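Local coordinates for lantibiotic dehydratase (Microbispora corallina, PDB 5EHK), which probably dehydrates serine and threonine residues of the NAI-107 precursor peptide in a tRNA-dependent reaction, an early step in making this lantibiotic, at residues L378-V381 with V382-E385; A549-A552 with A553-G557. One frame throughout, in Å; residues are numbered along the deposited sequence.

Overall arrangement
Contact 1 and contact 2 come in series along the chain, and both fall in the N-terminal part of the lantibiotic dehydratase. Contact 1 (378-385) is the junction where strand 366-379 runs into helix 380-395. Contact 2 (549-557) is the C-terminal part of helix 545-556. Their centres are about 21 Å apart and their nearest atoms about 6 Å apart, so the two do not touch. Both are reached by strand 6-17. Its D10 forms a salt bridge with R383 of contact 1 and makes a long, weak ion pair with R554 of contact 2. Strand 6-17 thus touches two helices that are far apart in sequence.

Contact 1 (L378-V381 with V382-E385); sequences LPEV and VRTE
The O atom of P379 accepts a weak hydrogen bond from V382 N, and the next two carbonyls start the regular i to i+4 pattern of the helix. E380 O takes T384 N at 3.1 Å, and V381 O takes E385 N at 3.2 Å.

E380 and R383 form the polar side of the turn. Their side chains lie alongside each other and point the same way. The carboxylate and guanidinium planes are nearly coplanar, 24° apart. NH1 of R383 is shared by both carboxylate oxygens: it forms the salt bridge to E380 OE2 at 2.8 Å and a weak hydrogen bond to E380 OE1 at 2.9 Å. OE2 sits at the guanidinium edge. The bend of E380 at chi2 (-65°) brings its carboxylate beside R383 NH1.

This is a strand-to-helix junction. The chain passes from strand 366-379 into helix 380-395, with P379 at the N-cap position. Before the turn, L378 still bonds through its backbone to R153 and D155 near the end of the neighbouring strand 147-155.

The other side of the turn is apolar. V382 is buried, and its two methyls divide the work. CG1 faces L378 CD1 at 4.3 Å, while CG2 meets P379 CG at 4.2 Å. L515 of helix 512-516 packs on both P379 and V382, and F520 touches V381 and V382.

R383 has a further carboxylate partner. Its NH2 makes a salt bridge to D10 of strand 6-17, so two acids, E380 and D10, probably restrict the rotation of the guanidinium. The E385 carboxylate points to a different neighbour and accepts hydrogen bonds from T685 OG1 and R684 N.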
ATOM      1  N   LEU A 378      36.291 -27.729  18.526  1.00 31.01           N
ATOM      2  CA  LEU A 378      36.428 -27.588  17.096  1.00 34.58           C
ATOM      3  C   LEU A 378      37.669 -26.754  16.825  1.00 36.40           C
ATOM      4  O   LEU A 378      37.971 -25.826  17.566  1.00 33.92           O
ATOM      5  CB  LEU A 378      35.185 -26.917  16.508  1.00 36.17           C
ATOM      6  CG  LEU A 378      33.805 -27.523  16.752  1.00 31.86           C
ATOM      7  CD1 LEU A 378      32.757 -26.542  16.250  1.00 40.40           C
ATOM      8  CD2 LEU A 378      33.642 -28.870  16.042  1.00 27.36           C
ATOM      9  N   PRO A 379      38.411 -27.109  15.772  1.00 40.30           N
ATOM     10  CA  PRO A 379      39.659 -26.425  15.441  1.00 37.05           C
ATOM     11  C   PRO A 379      39.380 -25.032  14.931  1.00 35.31           C
ATOM     12  O   PRO A 379      38.242 -24.713  14.602  1.00 35.42           O
ATOM     13  CB  PRO A 379      40.217 -27.273  14.303  1.00 33.11           C
ATOM     14  CG  PRO A 379      39.019 -27.841  13.647  1.00 30.49           C
ATOM     15  CD  PRO A 379      38.108 -28.177  14.804  1.00 37.86           C
ATOM     16  N   GLU A 380      40.426 -24.231  14.830  1.00 34.75           N
ATOM     17  CA  GLU A 380      40.311 -22.870  14.353  1.00 32.46           C
ATOM     18  C   GLU A 380      39.860 -22.737  12.893  1.00 28.69           C
ATOM     19  O   GLU A 380      39.335 -21.702  12.500  1.00 35.88           O
ATOM     20  CB  GLU A 380      41.651 -22.152  14.556  1.00 32.46           C
ATOM     21  CG  GLU A 380      42.037 -21.969  16.000  1.00 35.50           C
ATOM     22  CD  GLU A 380      41.085 -21.040  16.736  1.00 46.18           C
ATOM     23  OE1 GLU A 380      40.558 -20.100  16.076  1.00 43.21           O
ATOM     24  OE2 GLU A 380      40.865 -21.256  17.958  1.00 39.02           O
ATOM     25  N   VAL A 381      40.037 -23.768  12.083  1.00 29.27           N
ATOM     26  CA  VAL A 381      39.693 -23.626  10.671  1.00 32.24           C
ATOM     27  C   VAL A 381      38.181 -23.457  10.539  1.00 31.92           C
ATOM     28  O   VAL A 381      37.702 -22.741   9.665  1.00 28.40           O
ATOM     29  CB  VAL A 381      40.216 -24.820   9.798  1.00 24.48           C
ATOM     30  CG1 VAL A 381      39.535 -26.135  10.189  1.00 28.89           C
ATOM     31  CG2 VAL A 381      40.064 -24.533   8.303  1.00 20.12           C
ATOM     32  N   VAL A 382      37.439 -24.091  11.444  1.00 33.18           N
ATOM     33  CA  VAL A 382      35.989 -23.987  11.453  1.00 34.38           C
ATOM     34  C   VAL A 382      35.533 -22.607  11.925  1.00 30.68           C
ATOM     35  O   VAL A 382      34.698 -21.979  11.277  1.00 29.30           O
ATOM     36  CB  VAL A 382      35.352 -25.078  12.311  1.00 37.01           C
ATOM     37  CG1 VAL A 382      33.862 -24.777  12.532  1.00 26.46           C
ATOM     38  CG2 VAL A 382      35.548 -26.431  11.644  1.00 29.84           C
ATOM     39  N   ARG A 383      36.089 -22.134  13.038  1.00 26.65           N
ATOM     40  CA  ARG A 383      35.819 -20.777  13.511  1.00 28.66           C
ATOM     41  C   ARG A 383      35.992 -19.735  12.399  1.00 29.02           C
ATOM     42  O   ARG A 383      35.241 -18.775  12.311  1.00 32.13           O
ATOM     43  CB  ARG A 383      36.747 -20.426  14.668  1.00 32.33           C
ATOM     44  CG  ARG A 383      36.486 -19.064  15.299  1.00 32.05           C
ATOM     45  CD  ARG A 383      37.757 -18.516  15.914  1.00 34.29           C
ATOM     46  NE  ARG A 383      37.540 -17.882  17.210  1.00 35.11           N
ATOM     47  CZ  ARG A 383      38.109 -18.273  18.347  1.00 37.71           C
ATOM     48  NH1 ARG A 383      38.936 -19.314  18.372  1.00 37.40           N
ATOM     49  NH2 ARG A 383      37.854 -17.618  19.471  1.00 35.75           N
ATOM     50  N   THR A 384      36.964 -19.942  11.526  1.00 30.18           N
ATOM     51  CA  THR A 384      37.189 -19.026  10.417  1.00 27.49           C
ATOM     52  C   THR A 384      36.138 -19.162   9.314  1.00 24.08           C
ATOM     53  O   THR A 384      35.818 -18.186   8.631  1.00 21.66           O
ATOM     54  CB  THR A 384      38.627 -19.175   9.882  1.00 23.43           C
ATOM     55  OG1 THR A 384      39.503 -18.574  10.838  1.00 23.42           O
ATOM     56  CG2 THR A 384      38.818 -18.475   8.520  1.00 20.64           C
ATOM     57  N   GLU A 385      35.617 -20.375   9.133  1.00 26.01           N
ATOM     58  CA  GLU A 385      34.590 -20.612   8.119  1.00 26.80           C
ATOM     59  C   GLU A 385      33.358 -19.827   8.534  1.00 25.68           C
ATOM     60  O   GLU A 385      32.862 -18.982   7.789  1.00 26.59           O
ATOM     61  CB  GLU A 385      34.272 -22.108   7.985  1.00 21.00           C
ATOM     62  CG  GLU A 385      33.377 -22.499   6.791  1.00 23.70           C
ATOM     63  CD  GLU A 385      33.909 -22.070   5.405  1.00 29.88           C
ATOM     64  OE1 GLU A 385      35.036 -22.453   5.017  1.00 33.06           O
ATOM     65  OE2 GLU A 385      33.172 -21.364   4.682  1.00 37.13           O
TER

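Contact 2 (A549-A552 with A553-G557); sequences AESA and ARQAG
E550 and R554 meet through a salt bridge one helical turn apart. A single carboxylate oxygen does the work. E550 OE2 lies 2.7 Å from R554 NE and accepts a second, weak bond from R554 NH2 at 2.9 Å. The NE bond uses the anti lone pair of OE2. The oxygen lies 26° out of the R554 guanidinium plane. The two side chains cross obliquely. R554 is extended from CG to NE, and its CD packs on E550 CG at 3.8 Å.

S551 and Q555 repeat the same spacing on the next face. Q555 NE2 gives a weak hydrogen bond to S551 OG at 2.9 Å. With OG anti to the backbone N (chi1 179°), the hydroxyl lies alongside the helix, within reach of the amide.

The backbone holds both pairs in place. R554 N bonds to E550 O and Q555 N to S551 O, each at 3.0 Å. These are i to i+4 bonds of helix 545-556.

Further out, H532 NE2 bonds to Q555 OE1, so both ends of the amide have a partner, which is consistent with the modelled orientation. W9 of strand 6-17 makes a cation-pi contact with R554. D10 of that strand brings its carboxylate close to E550 OE2. The positive charge of R554 probably offsets the repulsion between these two acids.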
ATOM      1  N   ALA A 549      30.896 -18.145  32.493  1.00 34.30           N
ATOM      2  CA  ALA A 549      31.859 -17.160  32.986  1.00 30.31           C
ATOM      3  C   ALA A 549      32.536 -16.412  31.843  1.00 26.02           C
ATOM      4  O   ALA A 549      32.882 -15.246  31.986  1.00 28.52           O
ATOM      5  CB  ALA A 549      32.895 -17.818  33.863  1.00 23.82           C
ATOM      6  N   GLU A 550      32.713 -17.071  30.704  1.00 30.04           N
ATOM      7  CA  GLU A 550      33.251 -16.384  29.543  1.00 29.04           C
ATOM      8  C   GLU A 550      32.171 -15.459  29.012  1.00 33.29           C
ATOM      9  O   GLU A 550      32.434 -14.285  28.727  1.00 31.43           O
ATOM     10  CB  GLU A 550      33.718 -17.340  28.454  1.00 33.35           C
ATOM     11  CG  GLU A 550      34.099 -16.579  27.192  1.00 41.06           C
ATOM     12  CD  GLU A 550      35.495 -16.865  26.680  1.00 45.22           C
ATOM     13  OE1 GLU A 550      36.192 -17.750  27.232  1.00 52.97           O
ATOM     14  OE2 GLU A 550      35.886 -16.190  25.699  1.00 47.25           O
ATOM     15  N   SER A 551      30.957 -16.003  28.887  1.00 29.68           N
ATOM     16  CA  SER A 551      29.787 -15.232  28.472  1.00 27.64           C
ATOM     17  C   SER A 551      29.594 -13.949  29.288  1.00 25.87           C
ATOM     18  O   SER A 551      29.460 -12.859  28.725  1.00 26.73           O
ATOM     19  CB  SER A 551      28.527 -16.098  28.564  1.00 28.08           C
ATOM     20  OG  SER A 551      27.370 -15.377  28.184  1.00 24.72           O
ATOM     21  N   ALA A 552      29.587 -14.074  30.609  1.00 23.50           N
ATOM     22  CA  ALA A 552      29.362 -12.915  31.463  1.00 20.83           C
ATOM     23  C   ALA A 552      30.454 -11.884  31.297  1.00 22.42           C
ATOM     24  O   ALA A 552      30.222 -10.689  31.454  1.00 24.02           O
ATOM     25  CB  ALA A 552      29.253 -13.319  32.892  1.00 17.41           C
ATOM     26  N   ALA A 553      31.660 -12.339  30.993  1.00 25.65           N
ATOM     27  CA  ALA A 553      32.785 -11.415  30.905  1.00 30.65           C
ATOM     28  C   ALA A 553      32.764 -10.609  29.614  1.00 23.42           C
ATOM     29  O   ALA A 553      33.097  -9.425  29.598  1.00 24.62           O
ATOM     30  CB  ALA A 553      34.088 -12.169  31.043  1.00 31.81           C
ATOM     31  N   ARG A 554      32.410 -11.283  28.530  1.00 21.83           N
ATOM     32  CA  ARG A 554      32.297 -10.665  27.218  1.00 23.92           C
ATOM     33  C   ARG A 554      31.134  -9.660  27.143  1.00 25.64           C
ATOM     34  O   ARG A 554      31.271  -8.553  26.597  1.00 20.44           O
ATOM     35  CB  ARG A 554      32.145 -11.748  26.176  1.00 19.99           C
ATOM     36  CG  ARG A 554      33.309 -12.664  26.162  1.00 26.45           C
ATOM     37  CD  ARG A 554      33.161 -13.630  25.047  1.00 30.81           C
ATOM     38  NE  ARG A 554      34.428 -14.205  24.622  1.00 35.44           N
ATOM     39  CZ  ARG A 554      35.396 -13.518  24.025  1.00 39.35           C
ATOM     40  NH1 ARG A 554      35.271 -12.202  23.812  1.00 24.68           N
ATOM     41  NH2 ARG A 554      36.499 -14.157  23.653  1.00 44.79           N
ATOM     42  N   GLN A 555      29.989 -10.063  27.687  1.00 24.42           N
ATOM     43  CA  GLN A 555      28.824  -9.197  27.715  1.00 26.12           C
ATOM     44  C   GLN A 555      29.072  -7.994  28.626  1.00 19.94           C
ATOM     45  O   GLN A 555      28.614  -6.885  28.336  1.00 20.71           O
ATOM     46  CB  GLN A 555      27.554  -9.967  28.117  1.00 19.50           C
ATOM     47  CG  GLN A 555      27.025 -10.909  27.041  1.00 16.05           C
ATOM     48  CD  GLN A 555      25.774 -11.642  27.492  1.00 22.98           C
ATOM     49  OE1 GLN A 555      24.685 -11.074  27.499  1.00 26.02           O
ATOM     50  NE2 GLN A 555      25.920 -12.910  27.864  1.00 21.35           N
ATOM     51  N   ALA A 556      29.819  -8.208  29.701  1.00 16.29           N
ATOM     52  CA  ALA A 556      30.184  -7.120  30.596  1.00 17.21           C
ATOM     53  C   ALA A 556      30.931  -6.028  29.844  1.00 17.19           C
ATOM     54  O   ALA A 556      30.886  -4.856  30.223  1.00 16.37           O
ATOM     55  CB  ALA A 556      31.036  -7.638  31.747  1.00 18.21           C
ATOM     56  N   GLY A 557      31.635  -6.427  28.789  1.00 14.84           N
ATOM     57  CA  GLY A 557      32.355  -5.498  27.959  1.00 13.56           C
ATOM     58  C   GLY A 557      31.895  -5.521  26.518  1.00 15.49           C
ATOM     59  O   GLY A 557      32.705  -5.329  25.619  1.00 14.97           O
TER